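PDB 2XSG: CCMAN5 from Cellulosimicrobium cellulans, which acts as an alpha-mannosidase of glycosyl hydrolase family 92 and enables mannose-6-phosphate modification of yeast-produced human lysosomal enzymes. Local coordinates for residues A[183-188]-A[212-217]; A[249-254]-A[264-269]. One frame throughout, in Å; residues are numbered along the deposited sequence.

Both contacts are buried and involve the large antiparallel sheet that contains strands 185-195 and 248-255, with strand 198-208 paired between them. Contact 1 (183-188 with 212-217) joins this sheet to the smaller five-strand sheet; contact 2 (249-254 with 264-269) joins it to helix 259-270. Their centres lie about 16 Å apart and they do not touch. Contact 1 lies farther from the centre of the chain and is aliphatic, with one backbone hydrogen bond. Contact 2 is built from threonine, glutamine and aspartate side chains. The two are bridged indirectly: E186, which takes no part in contact 1, forms a salt bridge with R263 of the helix.

Contact 1 of 2, residues A[183-188]-A[212-217]; sequences GTVELS and ATVQTW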
loop_
_atom_site.group_PDB
_atom_site.type_symbol
_atom_site.label_atom_id
_atom_site.label_comp_id
_atom_site.label_asym_id
_atom_site.label_seq_id
_atom_site.Cartn_x
_atom_site.Cartn_y
_atom_site.Cartn_z
ATOM N N GLY A 183 22.508 22.075 -27.900
ATOM C CA GLY A 183 21.607 21.302 -28.756
ATOM C C GLY A 183 20.673 20.334 -28.045
ATOM O O GLY A 183 19.795 19.736 -28.687
ATOM N N THR A 184 20.864 20.143 -26.737
ATOM C CA THR A 184 19.936 19.290 -25.957
ATOM C C THR A 184 18.583 19.985 -25.743
ATOM O O THR A 184 18.486 21.214 -25.830
ATOM C CB THR A 184 20.501 18.835 -24.583
ATOM O OG1 THR A 184 20.787 19.975 -23.760
ATOM C CG2 THR A 184 21.743 17.938 -24.752
ATOM N N VAL A 185 17.549 19.183 -25.486
ATOM C CA VAL A 185 16.184 19.676 -25.333
ATOM C C VAL A 185 15.693 19.448 -23.910
ATOM O O VAL A 185 15.986 18.430 -23.299
ATOM C CB VAL A 185 15.212 19.042 -26.359
ATOM C CG1 VAL A 185 13.773 19.510 -26.127
ATOM C CG2 VAL A 185 15.627 19.406 -27.768
ATOM N N GLU A 186 14.988 20.448 -23.393
ATOM C CA GLU A 186 14.319 20.373 -22.106
ATOM C C GLU A 186 12.829 20.598 -22.369
ATOM O O GLU A 186 12.458 21.533 -23.106
ATOM C CB GLU A 186 14.873 21.415 -21.125
ATOM C CG GLU A 186 14.386 21.248 -19.672
ATOM C CD GLU A 186 13.218 22.160 -19.316
ATOM O OE1 GLU A 186 12.875 23.023 -20.151
ATOM O OE2 GLU A 186 12.646 22.014 -18.201
ATOM N N LEU A 187 12.013 19.694 -21.826
ATOM C CA LEU A 187 10.556 19.716 -21.923
ATOM C C LEU A 187 9.998 19.921 -20.525
ATOM O O LEU A 187 10.514 19.349 -19.567
ATOM C CB LEU A 187 10.030 18.383 -22.457
ATOM C CG LEU A 187 10.517 17.823 -23.797
ATOM C CD1 LEU A 187 9.869 16.469 -24.107
ATOM C CD2 LEU A 187 10.242 18.813 -24.922
ATOM N N SER A 188 8.950 20.727 -20.396
ATOM C CA SER A 188 8.361 20.952 -19.078
ATOM C C SER A 188 6.913 21.365 -19.171
ATOM O O SER A 188 6.473 21.904 -20.202
ATOM C CB SER A 188 9.142 22.034 -18.316
ATOM O OG SER A 188 8.963 23.294 -18.941
ATOM N N ALA A 212 18.940 17.002 -29.864
ATOM C CA ALA A 212 17.698 16.488 -30.426
ATOM C C ALA A 212 16.924 17.626 -31.064
ATOM O O ALA A 212 17.106 18.779 -30.687
ATOM C CB ALA A 212 16.854 15.806 -29.330
ATOM N N THR A 213 16.096 17.306 -32.059
ATOM C CA THR A 213 15.105 18.249 -32.548
ATOM C C THR A 213 13.753 17.752 -32.043
ATOM O O THR A 213 13.639 16.631 -31.555
ATOM C CB THR A 213 15.087 18.392 -34.094
ATOM O OG1 THR A 213 14.884 17.107 -34.695
ATOM C CG2 THR A 213 16.398 19.042 -34.616
ATOM N N VAL A 214 12.724 18.572 -32.167
ATOM C CA VAL A 214 11.474 18.259 -31.481
ATOM C C VAL A 214 10.236 18.831 -32.181
ATOM O O VAL A 214 10.270 19.918 -32.774
ATOM C CB VAL A 214 11.573 18.683 -29.976
ATOM C CG1 VAL A 214 11.957 20.139 -29.861
ATOM C CG2 VAL A 214 10.296 18.341 -29.175
ATOM N N GLN A 215 9.165 18.046 -32.153
ATOM C CA GLN A 215 7.857 18.464 -32.607
ATOM C C GLN A 215 6.852 18.143 -31.515
ATOM O O GLN A 215 7.063 17.218 -30.715
ATOM C CB GLN A 215 7.485 17.727 -33.880
ATOM C CG GLN A 215 8.312 18.171 -35.076
ATOM C CD GLN A 215 7.798 17.599 -36.374
ATOM O OE1 GLN A 215 7.669 16.381 -36.531
ATOM N NE2 GLN A 215 7.496 18.483 -37.323
ATOM N N THR A 216 5.764 18.904 -31.471
ATOM C CA THR A 216 4.754 18.696 -30.441
ATOM C C THR A 216 3.415 18.440 -31.078
ATOM O O THR A 216 3.248 18.679 -32.270
ATOM C CB THR A 216 4.632 19.906 -29.518
ATOM O OG1 THR A 216 4.206 21.042 -30.284
ATOM C CG2 THR A 216 5.976 20.196 -28.831
ATOM N N TRP A 217 2.478 17.946 -30.284
ATOM C CA TRP A 217 1.078 17.842 -30.701
ATOM C C TRP A 217 0.112 18.309 -29.610
ATOM O O TRP A 217 0.422 18.235 -28.425
ATOM C CB TRP A 217 0.730 16.420 -31.145
ATOM C CG TRP A 217 0.515 15.451 -30.022
ATOM C CD1 TRP A 217 -0.590 15.348 -29.233
ATOM C CD2 TRP A 217 1.420 14.434 -29.575
ATOM N NE1 TRP A 217 -0.430 14.337 -28.316
ATOM C CE2 TRP A 217 0.792 13.757 -28.504
ATOM C CE3 TRP A 217 2.697 14.019 -29.985
ATOM C CZ2 TRP A 217 1.389 12.685 -27.835
ATOM C CZ3 TRP A 217 3.305 12.953 -29.307
ATOM C CH2 TRP A 217 2.644 12.298 -28.249
#
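V185 and L187 of strand 185-195 face A212 and V214 of strand 212-217 across the interior of a beta-sandwich, in which the large antiparallel sheet covers the five-strand one. The strand axes stay 8.3 Å apart at their closest and run at 33°, the spacing of two stacked layers and not of paired neighbours. Packing is closest at the 183-185 end. There the A212 N-H bonds to G183 O over 3.1 Å and links the two layers through their backbones. G183 has a positive phi (91°), at which a CB would be jammed against the preceding carbonyl oxygen. V185 makes most of the side-chain contact: CG2 lies 3.3 Å from A212 O and 4.1 Å from A212 CB, while V177 and L238 touch it from the two sheets. Toward L187 the fit loosens. L187 and V214 meet only through methyl groups, CD2 to CG2 at 4.3 Å, and V214 is itself partly exposed. The solvent side begins at T213, which is exposed and points away from the contact. V185 holds CG1 anti to its own nitrogen (chi1 177°), which turns this methyl to V214 and leaves CG2 for A212; V185 CG1 ends 4.2 Å from V214 CG1.

Contact 2 of 2, residues A[249-254]-A[264-269]; sequences GLQVTL and IDQQVE
The strand-turn-helix unit in which the N-terminal beta-sandwich gives way, after a short turn, to the helix leading on toward the catalytic domain folds that helix back over its sheet and brings T253 and Q251 of strand 248-255 against Q266 and D265 of helix 259-270. The segments are inclined at 120°, and the backbones come nearest at T253 and Q266, whose CA atoms are 5.8 Å apart. T253 fills the crossing point. Its OG1 stands beside the backbone nitrogen (chi1 -59°) and faces the aliphatic part of Q266, 3.2 Å from Q266 CG and 3.3 Å from Q266 CB. The methyl branch meets the preceding residue of the helix: T253 CG2 lies 3.9 Å from D265 CB. Q266 carries its CG anti to the backbone nitrogen (chi1 -167°); this torsion and the extended chain beyond carry the carboxamide off the helix and over the strand. It arrives beside Q251, with Q266 CD 4.1 Å from Q251 CB, and close to Q251 O and T253 OG1. R207 of the adjoining strand 198-208 also touches the Q266 side chain. With an alanine in place of Q266, everything beyond CB would be gone, and a gap would probably open between helix and strand beside T253 OG1 and Q251 CB. Polar groups flanking the crossing have other mates. S144 OG is hydrogen-bonded to both T253 OG1 and E269 OE1, and E269 also forms a salt bridge with R143. D265 OD1 is hydrogen-bonded to T328 and to Q261. The helix therefore rests on its strand through mostly polar side chains, with the aliphatic part of Q266 lying against T253, while S144 ties strand and helix together through hydrogen bonds at a buried interface.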
loop_
_atom_site.group_PDB
_atom_site.type_symbol
_atom_site.label_atom_id
_atom_site.label_comp_id
_atom_site.label_asym_id
_atom_site.label_seq_id
_atom_site.Cartn_x
_atom_site.Cartn_y
_atom_site.Cartn_z
ATOM N N GLY A 249 20.131 9.257 -23.707
ATOM C CA GLY A 249 19.810 9.467 -22.285
ATOM C C GLY A 249 18.710 10.500 -22.056
ATOM O O GLY A 249 18.535 11.433 -22.840
ATOM N N LEU A 250 17.949 10.316 -20.981
ATOM C CA LEU A 250 16.856 11.200 -20.644
ATOM C C LEU A 250 16.727 11.229 -19.136
ATOM O O LEU A 250 16.898 10.202 -18.476
ATOM C CB LEU A 250 15.545 10.706 -21.262
ATOM C CG LEU A 250 14.392 11.708 -21.198
ATOM C CD1 LEU A 250 14.567 12.711 -22.310
ATOM C CD2 LEU A 250 13.035 11.026 -21.303
ATOM N N GLN A 251 16.422 12.410 -18.595
ATOM C CA GLN A 251 16.267 12.578 -17.156
ATOM C C GLN A 251 14.977 13.330 -16.899
ATOM O O GLN A 251 14.780 14.427 -17.411
ATOM C CB GLN A 251 17.477 13.322 -16.559
ATOM C CG GLN A 251 18.840 12.634 -16.792
ATOM C CD GLN A 251 19.961 13.266 -15.996
ATOM O OE1 GLN A 251 20.920 12.592 -15.590
ATOM N NE2 GLN A 251 19.848 14.561 -15.753
ATOM N N VAL A 252 14.086 12.720 -16.118
ATOM C CA VAL A 252 12.760 13.285 -15.864
ATOM C C VAL A 252 12.598 13.498 -14.362
ATOM O O VAL A 252 12.773 12.558 -13.587
ATOM C CB VAL A 252 11.641 12.318 -16.334
ATOM C CG1 VAL A 252 10.258 12.925 -16.105
ATOM C CG2 VAL A 252 11.830 11.905 -17.809
ATOM N N THR A 253 12.248 14.713 -13.949
ATOM C CA THR A 253 12.024 14.973 -12.524
ATOM C C THR A 253 10.628 15.567 -12.307
ATOM O O THR A 253 10.174 16.383 -13.125
ATOM C CB THR A 253 13.135 15.874 -11.935
ATOM O OG1 THR A 253 14.399 15.228 -12.117
ATOM C CG2 THR A 253 12.934 16.126 -10.449
ATOM N N LEU A 254 9.972 15.128 -11.225
ATOM C CA LEU A 254 8.603 15.519 -10.861
ATOM C C LEU A 254 8.557 16.401 -9.617
ATOM O O LEU A 254 9.312 16.214 -8.672
ATOM C CB LEU A 254 7.731 14.265 -10.598
ATOM C CG LEU A 254 7.671 13.206 -11.697
ATOM C CD1 LEU A 254 7.120 11.839 -11.236
ATOM C CD2 LEU A 254 6.840 13.752 -12.864
ATOM N N ILE A 264 15.214 22.633 -10.176
ATOM C CA ILE A 264 16.087 22.703 -9.010
ATOM C C ILE A 264 16.275 21.303 -8.407
ATOM O O ILE A 264 17.408 20.870 -8.176
ATOM C CB ILE A 264 15.518 23.663 -7.975
ATOM C CG1 ILE A 264 15.614 25.102 -8.501
ATOM C CG2 ILE A 264 16.212 23.484 -6.591
ATOM C CD1 ILE A 264 14.720 26.069 -7.749
ATOM N N ASP A 265 15.168 20.598 -8.180
ATOM C CA ASP A 265 15.220 19.232 -7.652
ATOM C C ASP A 265 16.136 18.368 -8.497
ATOM O O ASP A 265 16.901 17.566 -7.964
ATOM C CB ASP A 265 13.821 18.599 -7.614
ATOM C CG ASP A 265 12.885 19.272 -6.611
ATOM O OD1 ASP A 265 13.365 19.972 -5.677
ATOM O OD2 ASP A 265 11.652 19.109 -6.763
ATOM N N GLN A 266 16.046 18.531 -9.817
ATOM C CA GLN A 266 16.827 17.730 -10.729
ATOM C C GLN A 266 18.313 18.017 -10.578
ATOM O O GLN A 266 19.107 17.076 -10.553
ATOM C CB GLN A 266 16.393 17.890 -12.198
ATOM C CG GLN A 266 17.009 16.809 -13.068
ATOM C CD GLN A 266 16.412 16.735 -14.455
ATOM O OE1 GLN A 266 15.496 15.922 -14.717
ATOM N NE2 GLN A 266 16.907 17.582 -15.354
ATOM N N GLN A 267 18.682 19.299 -10.479
ATOM C CA GLN A 267 20.086 19.661 -10.283
ATOM C C GLN A 267 20.606 19.173 -8.924
ATOM O O GLN A 267 21.753 18.713 -8.837
ATOM C CB GLN A 267 20.360 21.160 -10.510
ATOM C CG GLN A 267 19.924 22.125 -9.412
ATOM C CD GLN A 267 19.933 23.596 -9.863
ATOM O OE1 GLN A 267 20.073 23.897 -11.063
ATOM N NE2 GLN A 267 19.772 24.519 -8.903
ATOM N N VAL A 268 19.752 19.226 -7.894
ATOM C CA VAL A 268 20.121 18.735 -6.558
ATOM C C VAL A 268 20.275 17.220 -6.548
ATOM O O VAL A 268 21.299 16.709 -6.135
ATOM C CB VAL A 268 19.131 19.216 -5.445
ATOM C CG1 VAL A 268 19.390 18.477 -4.123
ATOM C CG2 VAL A 268 19.273 20.732 -5.220
ATOM N N GLU A 269 19.275 16.523 -7.071
ATOM C CA GLU A 269 19.202 15.071 -7.029
ATOM C C GLU A 269 20.209 14.362 -7.936
ATOM O O GLU A 269 20.837 13.377 -7.532
ATOM C CB GLU A 269 17.787 14.646 -7.438
ATOM C CG GLU A 269 17.302 13.432 -6.747
ATOM C CD GLU A 269 15.784 13.326 -6.741
ATOM O OE1 GLU A 269 15.201 13.094 -7.827
ATOM O OE2 GLU A 269 15.198 13.439 -5.640
#